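Local coordinates for peptidase, C14 family (Geobacter sulfurreducens PCA, PDB 3BIJ), which is of unknown function but belongs to the caspase-like C14 peptidases and may therefore act as a cysteine endopeptidase, at residues Ala246-Met251 against Gln255-Phe260. Residues are numbered along the deposited sequence; the frame is centred on the assembly and turned at random.
Sequences AIVRRM and QTPNFF
The ring of Pro257 rests against three side chains from the end of helix 240-250. Its CG meets CG1 of Val248 at 3.6 Å and, more loosely, CG2 of Ile247 at 4.1 Å, while its CD lies 3.7 Å from CG of Met251, a selenomethionine. A proline suits this place because its ring is compact, apolar and rigid, and the branched Val248 and Ile247 each offer a methyl to it. CG1 of Val248 also lies 4.0 Å from CG2 of Thr256.

Met251 has a long, flexible, unbranched chain that suits a folded course. Bent at chi2 (-70°) and again at chi3 (-75°), it carries the terminal CE over one face of the Gln255 amide, 3.5 Å from NE2 and slightly farther from CD. Gln255 itself runs out extended, with CG anti to the backbone N (chi1 -165°), which places its flat amide under the methyl.

In this caspase-like fold, the helix and strand 258-263, the outermost of this chain's own sheet beside 201-206, are joined by a short loop, and the contact packs the C-terminal part of the helix against the approach to the strand. The strand pairs antiparallel with 201-206, and Asn258 and Ser206 begin that backbone pairing.

Farther out, Gln255 OE1 accepts a hydrogen bond from the backbone N of Gln215, and NE2 makes a weak one to Gly207 O. With an alanine here, the Gln215 N-H is likely to lose this acceptor and the Met251 methyl the flat surface beneath it. Thr256 combines a methyl for Val248 with a hydroxyl that hydrogen-bonds to Asn211 of a neighbouring subunit, and its backbone N is held by Gln212 of the same chain.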
ATOM      1  N   ALA A 246     -17.818 -22.166  11.832  1.00 43.10           N
ATOM      2  CA  ALA A 246     -18.017 -20.920  12.571  1.00 43.64           C
ATOM      3  C   ALA A 246     -16.685 -20.197  12.804  1.00 39.61           C
ATOM      4  O   ALA A 246     -16.637 -18.971  12.874  1.00 48.43           O
ATOM      5  CB  ALA A 246     -18.702 -21.207  13.914  1.00 24.26           C
ATOM      6  N   ILE A 247     -15.606 -20.957  12.931  1.00 36.94           N
ATOM      7  CA  ILE A 247     -14.308 -20.349  13.150  1.00 36.55           C
ATOM      8  C   ILE A 247     -13.797 -19.746  11.853  1.00 39.69           C
ATOM      9  O   ILE A 247     -13.504 -18.555  11.805  1.00 33.44           O
ATOM     10  CB  ILE A 247     -13.292 -21.375  13.684  1.00 35.42           C
ATOM     11  CG1 ILE A 247     -13.744 -21.857  15.059  1.00 34.41           C
ATOM     12  CG2 ILE A 247     -11.907 -20.759  13.771  1.00 32.81           C
ATOM     13  CD1 ILE A 247     -12.914 -22.955  15.623  1.00 34.07           C
ATOM     14  N   VAL A 248     -13.702 -20.557  10.803  1.00 38.54           N
ATOM     15  CA  VAL A 248     -13.223 -20.054   9.524  1.00 41.09           C
ATOM     16  C   VAL A 248     -13.992 -18.810   9.085  1.00 35.12           C
ATOM     17  O   VAL A 248     -13.433 -17.923   8.456  1.00 34.77           O
ATOM     18  CB  VAL A 248     -13.307 -21.122   8.404  1.00 43.27           C
ATOM     19  CG1 VAL A 248     -12.658 -22.410   8.868  1.00 43.03           C
ATOM     20  CG2 VAL A 248     -14.735 -21.344   7.994  1.00 64.63           C
ATOM     21  N   ARG A 249     -15.265 -18.735   9.434  1.00 36.47           N
ATOM     22  CA  ARG A 249     -16.073 -17.597   9.046  1.00 44.28           C
ATOM     23  C   ARG A 249     -15.507 -16.291   9.582  1.00 46.39           C
ATOM     24  O   ARG A 249     -15.633 -15.250   8.942  1.00 49.40           O
ATOM     25  CB  ARG A 249     -17.503 -17.780   9.552  1.00 60.39           C
ATOM     26  CG  ARG A 249     -18.581 -17.459   8.529  1.00 68.28           C
ATOM     27  CD  ARG A 249     -18.400 -18.309   7.268  1.00 83.95           C
ATOM     28  NE  ARG A 249     -19.509 -18.140   6.320  1.00 93.91           N
ATOM     29  CZ  ARG A 249     -20.748 -18.564   6.544  1.00 99.84           C
ATOM     30  NH1 ARG A 249     -21.038 -19.189   7.684  1.00102.84           N
ATOM     31  NH2 ARG A 249     -21.691 -18.361   5.633  1.00100.03           N
ATOM     32  N   ARG A 250     -14.872 -16.357  10.749  1.00 40.21           N
ATOM     33  CA  ARG A 250     -14.296 -15.188  11.413  1.00 37.98           C
ATOM     34  C   ARG A 250     -12.851 -14.898  11.019  1.00 38.33           C
ATOM     35  O   ARG A 250     -12.364 -13.785  11.188  1.00 46.01           O
ATOM     36  CB  ARG A 250     -14.366 -15.396  12.923  1.00 39.07           C
ATOM     37  CG  ARG A 250     -15.758 -15.775  13.418  1.00 48.91           C
ATOM     38  CD  ARG A 250     -15.750 -16.122  14.896  1.00 41.49           C
ATOM     39  NE  ARG A 250     -15.384 -14.971  15.729  1.00 46.24           N
ATOM     40  CZ  ARG A 250     -16.178 -13.932  15.964  1.00 48.12           C
ATOM     41  NH1 ARG A 250     -17.398 -13.880  15.435  1.00 47.18           N
ATOM     42  NH2 ARG A 250     -15.745 -12.948  16.729  1.00 56.17           N
HETATM   43  N   MSE A 251     -12.182 -15.918  10.494  1.00 45.28           N
HETATM   44  CA  MSE A 251     -10.788 -15.856  10.086  1.00 31.96           C
HETATM   45  C   MSE A 251     -10.551 -15.117   8.783  1.00 39.24           C
HETATM   46  O   MSE A 251     -11.375 -15.154   7.882  1.00 42.18           O
HETATM   47  CB  MSE A 251     -10.259 -17.271   9.933  1.00 40.65           C
HETATM   48  CG  MSE A 251     -10.254 -18.078  11.217  1.00 49.24           C
HETATM   49 SE   MSE A 251      -8.918 -17.421  12.484  1.00 65.04          SE
HETATM   50  CE  MSE A 251      -7.318 -18.104  11.638  1.00 55.81           C
ATOM     51  N   GLN A 255      -5.625 -16.828   6.081  1.00 37.82           N
ATOM     52  CA  GLN A 255      -5.440 -17.850   7.110  1.00 35.54           C
ATOM     53  C   GLN A 255      -6.752 -18.590   7.366  1.00 32.36           C
ATOM     54  O   GLN A 255      -7.641 -18.078   8.046  1.00 43.75           O
ATOM     55  CB  GLN A 255      -4.946 -17.264   8.440  1.00 27.03           C
ATOM     56  CG  GLN A 255      -4.414 -18.384   9.332  1.00 43.39           C
ATOM     57  CD  GLN A 255      -3.888 -17.941  10.686  1.00 33.55           C
ATOM     58  OE1 GLN A 255      -3.424 -16.822  10.857  1.00 43.15           O
ATOM     59  NE2 GLN A 255      -3.932 -18.843  11.645  1.00 26.18           N
ATOM     60  N   THR A 256      -6.866 -19.798   6.824  1.00 36.06           N
ATOM     61  CA  THR A 256      -8.079 -20.592   6.980  1.00 35.87           C
ATOM     62  C   THR A 256      -7.756 -21.927   7.621  1.00 33.62           C
ATOM     63  O   THR A 256      -7.029 -22.731   7.039  1.00 35.85           O
ATOM     64  CB  THR A 256      -8.759 -20.890   5.616  1.00 33.24           C
ATOM     65  OG1 THR A 256      -8.917 -19.676   4.875  1.00 33.67           O
ATOM     66  CG2 THR A 256     -10.130 -21.526   5.833  1.00 38.86           C
ATOM     67  N   PRO A 257      -8.272 -22.176   8.838  1.00 38.64           N
ATOM     68  CA  PRO A 257      -7.981 -23.464   9.473  1.00 38.32           C
ATOM     69  C   PRO A 257      -8.603 -24.580   8.647  1.00 42.58           C
ATOM     70  O   PRO A 257      -9.641 -24.390   8.006  1.00 35.98           O
ATOM     71  CB  PRO A 257      -8.584 -23.311  10.876  1.00 39.73           C
ATOM     72  CG  PRO A 257      -9.600 -22.217  10.722  1.00 44.15           C
ATOM     73  CD  PRO A 257      -8.924 -21.256   9.787  1.00 38.00           C
ATOM     74  N   ASN A 258      -7.946 -25.735   8.648  1.00 43.36           N
ATOM     75  CA  ASN A 258      -8.402 -26.879   7.877  1.00 33.37           C
ATOM     76  C   ASN A 258      -9.047 -27.985   8.709  1.00 45.92           C
ATOM     77  O   ASN A 258      -8.691 -28.217   9.868  1.00 48.27           O
ATOM     78  CB  ASN A 258      -7.227 -27.461   7.108  1.00 38.44           C
ATOM     79  CG  ASN A 258      -7.660 -28.260   5.909  1.00 37.79           C
ATOM     80  OD1 ASN A 258      -7.059 -29.281   5.595  1.00 40.91           O
ATOM     81  ND2 ASN A 258      -8.704 -27.796   5.223  1.00 40.87           N
ATOM     82  N   PHE A 259      -9.989 -28.678   8.081  1.00 44.78           N
ATOM     83  CA  PHE A 259     -10.719 -29.771   8.699  1.00 45.42           C
ATOM     84  C   PHE A 259     -10.385 -31.058   7.925  1.00 50.07           C
ATOM     85  O   PHE A 259     -10.980 -31.346   6.887  1.00 49.60           O
ATOM     86  CB  PHE A 259     -12.218 -29.446   8.639  1.00 44.85           C
ATOM     87  CG  PHE A 259     -13.086 -30.366   9.453  1.00 50.00           C
ATOM     88  CD1 PHE A 259     -13.491 -31.595   8.949  1.00 49.54           C
ATOM     89  CD2 PHE A 259     -13.503 -29.997  10.726  1.00 43.90           C
ATOM     90  CE1 PHE A 259     -14.298 -32.440   9.699  1.00 42.74           C
ATOM     91  CE2 PHE A 259     -14.307 -30.835  11.476  1.00 40.74           C
ATOM     92  CZ  PHE A 259     -14.703 -32.056  10.960  1.00 42.65           C
ATOM     93  N   PHE A 260      -9.431 -31.824   8.449  1.00 51.37           N
ATOM     94  CA  PHE A 260      -8.965 -33.061   7.826  1.00 50.51           C
ATOM     95  C   PHE A 260      -9.293 -34.311   8.654  1.00 50.67           C
ATOM     96  O   PHE A 260      -9.031 -34.347   9.858  1.00 45.50           O
ATOM     97  CB  PHE A 260      -7.455 -32.967   7.638  1.00 46.62           C
ATOM     98  CG  PHE A 260      -6.878 -34.066   6.810  1.00 50.47           C
ATOM     99  CD1 PHE A 260      -7.175 -34.150   5.452  1.00 63.01           C
ATOM    100  CD2 PHE A 260      -6.029 -35.012   7.376  1.00 49.00           C
ATOM    101  CE1 PHE A 260      -6.633 -35.162   4.658  1.00 64.42           C
ATOM    102  CE2 PHE A 260      -5.476 -36.035   6.594  1.00 63.64           C
ATOM    103  CZ  PHE A 260      -5.780 -36.109   5.228  1.00 60.58           C
TER